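Local coordinates for periplasmic binding protein (Thermotoga lettingae TMO, PDB 4RY8) that binds 5-methylthioribose in the cleft between its two lobes and probably serves as the solute-binding component of a bacterial sugar transporter, at residues D183-T186 and R187-A191. Numbering follows the deposited sequence.
Sequences DTQT and RMEAA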
ATOM      1  N   ASP C 183     -20.918  22.424   1.998  1.00 24.76           N
ATOM      2  CA  ASP C 183     -21.702  21.634   2.962  1.00 29.20           C
ATOM      3  C   ASP C 183     -20.810  20.960   4.019  1.00 25.37           C
ATOM      4  O   ASP C 183     -21.184  20.865   5.191  1.00 29.87           O
ATOM      5  CB  ASP C 183     -22.620  20.636   2.238  1.00 33.69           C
ATOM      6  CG  ASP C 183     -23.670  21.344   1.343  1.00 41.96           C
ATOM      7  OD1 ASP C 183     -24.113  22.489   1.673  1.00 41.15           O
ATOM      8  OD2 ASP C 183     -24.040  20.739   0.305  1.00 31.08           O
ATOM      9  N   THR C 184     -19.612  20.548   3.629  1.00 21.14           N
ATOM     10  CA  THR C 184     -18.648  19.951   4.576  1.00 23.44           C
ATOM     11  C   THR C 184     -18.108  21.005   5.562  1.00 21.60           C
ATOM     12  O   THR C 184     -17.776  20.697   6.684  1.00 22.29           O
ATOM     13  CB  THR C 184     -17.452  19.315   3.853  1.00 21.47           C
ATOM     14  OG1 THR C 184     -17.899  18.475   2.777  1.00 21.83           O
ATOM     15  CG2 THR C 184     -16.623  18.487   4.814  1.00 31.28           C
ATOM     16  N   GLN C 185     -18.031  22.260   5.146  1.00 21.57           N
ATOM     17  CA  GLN C 185     -17.619  23.289   6.083  1.00 22.91           C
ATOM     18  C   GLN C 185     -18.640  23.376   7.230  1.00 24.78           C
ATOM     19  O   GLN C 185     -18.294  23.451   8.402  1.00 26.51           O
ATOM     20  CB  GLN C 185     -17.505  24.630   5.393  1.00 24.42           C
ATOM     21  CG  GLN C 185     -16.921  25.672   6.331  1.00 29.55           C
ATOM     22  CD  GLN C 185     -16.536  26.940   5.646  1.00 27.03           C
ATOM     23  OE1 GLN C 185     -16.358  26.977   4.437  1.00 32.61           O
ATOM     24  NE2 GLN C 185     -16.428  27.989   6.413  1.00 28.55           N
ATOM     25  N   THR C 186     -19.902  23.385   6.857  1.00 23.98           N
ATOM     26  CA  THR C 186     -20.977  23.541   7.829  1.00 28.47           C
ATOM     27  C   THR C 186     -20.913  22.381   8.817  1.00 29.45           C
ATOM     28  O   THR C 186     -20.960  22.584  10.019  1.00 30.66           O
ATOM     29  CB  THR C 186     -22.330  23.577   7.130  1.00 26.93           C
ATOM     30  OG1 THR C 186     -22.374  24.740   6.312  1.00 36.79           O
ATOM     31  CG2 THR C 186     -23.481  23.666   8.157  1.00 33.74           C
ATOM     32  N   ARG C 187     -20.825  21.170   8.288  1.00 31.05           N
ATOM     33  CA  ARG C 187     -20.734  19.964   9.110  1.00 30.20           C
ATOM     34  C   ARG C 187     -19.532  20.003  10.033  1.00 29.55           C
ATOM     35  O   ARG C 187     -19.621  19.595  11.169  1.00 26.65           O
ATOM     36  CB  ARG C 187     -20.636  18.713   8.223  1.00 31.35           C
ATOM     37  CG  ARG C 187     -21.874  18.362   7.422  1.00 37.32           C
ATOM     38  CD  ARG C 187     -21.486  17.578   6.152  1.00 31.25           C
ATOM     39  NE  ARG C 187     -22.575  16.672   5.784  1.00 48.37           N
ATOM     40  CZ  ARG C 187     -23.744  17.048   5.261  1.00 43.19           C
ATOM     41  NH1 ARG C 187     -23.995  18.323   4.974  1.00 62.14           N
ATOM     42  NH2 ARG C 187     -24.672  16.125   4.998  1.00 41.74           N
ATOM     43  N   MET C 188     -18.389  20.456   9.521  1.00 23.90           N
ATOM     44  CA  MET C 188     -17.183  20.473  10.302  1.00 25.52           C
ATOM     45  C   MET C 188     -17.313  21.434  11.495  1.00 31.53           C
ATOM     46  O   MET C 188     -16.844  21.080  12.591  1.00 29.71           O
ATOM     47  CB  MET C 188     -15.962  20.760   9.423  1.00 22.42           C
ATOM     48  CG  MET C 188     -14.639  20.717  10.159  1.00 27.78           C
ATOM     49  SD  MET C 188     -14.023  19.094  10.652  1.00 25.24           S
ATOM     50  CE  MET C 188     -12.704  19.562  11.756  1.00 41.18           C
ATOM     51  N   GLU C 189     -17.978  22.591  11.300  1.00 30.03           N
ATOM     52  CA  GLU C 189     -18.256  23.559  12.381  1.00 28.26           C
ATOM     53  C   GLU C 189     -18.968  22.868  13.522  1.00 37.12           C
ATOM     54  O   GLU C 189     -18.579  23.026  14.697  1.00 26.97           O
ATOM     55  CB  GLU C 189     -19.168  24.699  11.928  1.00 39.96           C
ATOM     56  CG  GLU C 189     -18.579  25.748  11.001  1.00 50.12           C
ATOM     57  CD  GLU C 189     -19.681  26.580  10.344  1.00 82.15           C
ATOM     58  OE1 GLU C 189     -20.774  26.766  10.944  1.00 68.41           O
ATOM     59  OE2 GLU C 189     -19.477  27.044   9.214  1.00 51.53           O
ATOM     60  N   ALA C 190     -19.996  22.081  13.173  1.00 29.36           N
ATOM     61  CA  ALA C 190     -20.775  21.335  14.189  1.00 26.71           C
ATOM     62  C   ALA C 190     -19.975  20.206  14.828  1.00 25.64           C
ATOM     63  O   ALA C 190     -20.062  20.022  16.045  1.00 29.40           O
ATOM     64  CB  ALA C 190     -22.092  20.797  13.594  1.00 30.87           C
ATOM     65  N   ALA C 191     -19.214  19.449  14.023  1.00 27.24           N
ATOM     66  CA  ALA C 191     -18.373  18.347  14.504  1.00 27.55           C
ATOM     67  C   ALA C 191     -17.296  18.782  15.523  1.00 27.82           C
ATOM     68  O   ALA C 191     -17.053  18.075  16.489  1.00 24.81           O
ATOM     69  CB  ALA C 191     -17.717  17.598  13.339  1.00 26.62           C
TER
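R187 N reaches back one turn to D183 O at 3.1 Å, the first of four successive i to i+4 alpha-helical bonds that run on through M188 to T184 and E189 to Q185 and fade to a weak one of 3.3 Å from A190 N to T186 O. The R187 side chain heads back along the helix toward the N-terminal end. Its CG sits beside the backbone N (chi1 -68°) and the chain then stays extended to NE, which lays CG and CD each 3.4 Å from D183 O. Beyond NE the guanidinium turns (chi4 72°) to set its edge, in plane, toward D183 O, with NH1 3.8 Å from D183 CB. The two charged ends do not meet: D183 OD2 lies 5.3 Å from R187 NH1 and is hydrogen-bonded instead to T177 OG1. Two residues on, Q185 and E189 run at a slant to each other, amide and carboxylate planes 76° apart, and touch only loosely, Q185 CG being 4.1 Å from E189 OE2. On the buried side T184, its OG1 hydrogen-bonded to T180 O, packs on V142 and M188 on I140 of strand 137-142, while A191 meets I173 of the outermost strand 167-173, which the partly exposed R187 also touches. With helix 206-219 alongside, taking T184 on F208, Q185 on R214 and M188 on A215, helix 180-194 packs against these two neighbouring parallel strands in one lobe of the periplasmic binding protein fold.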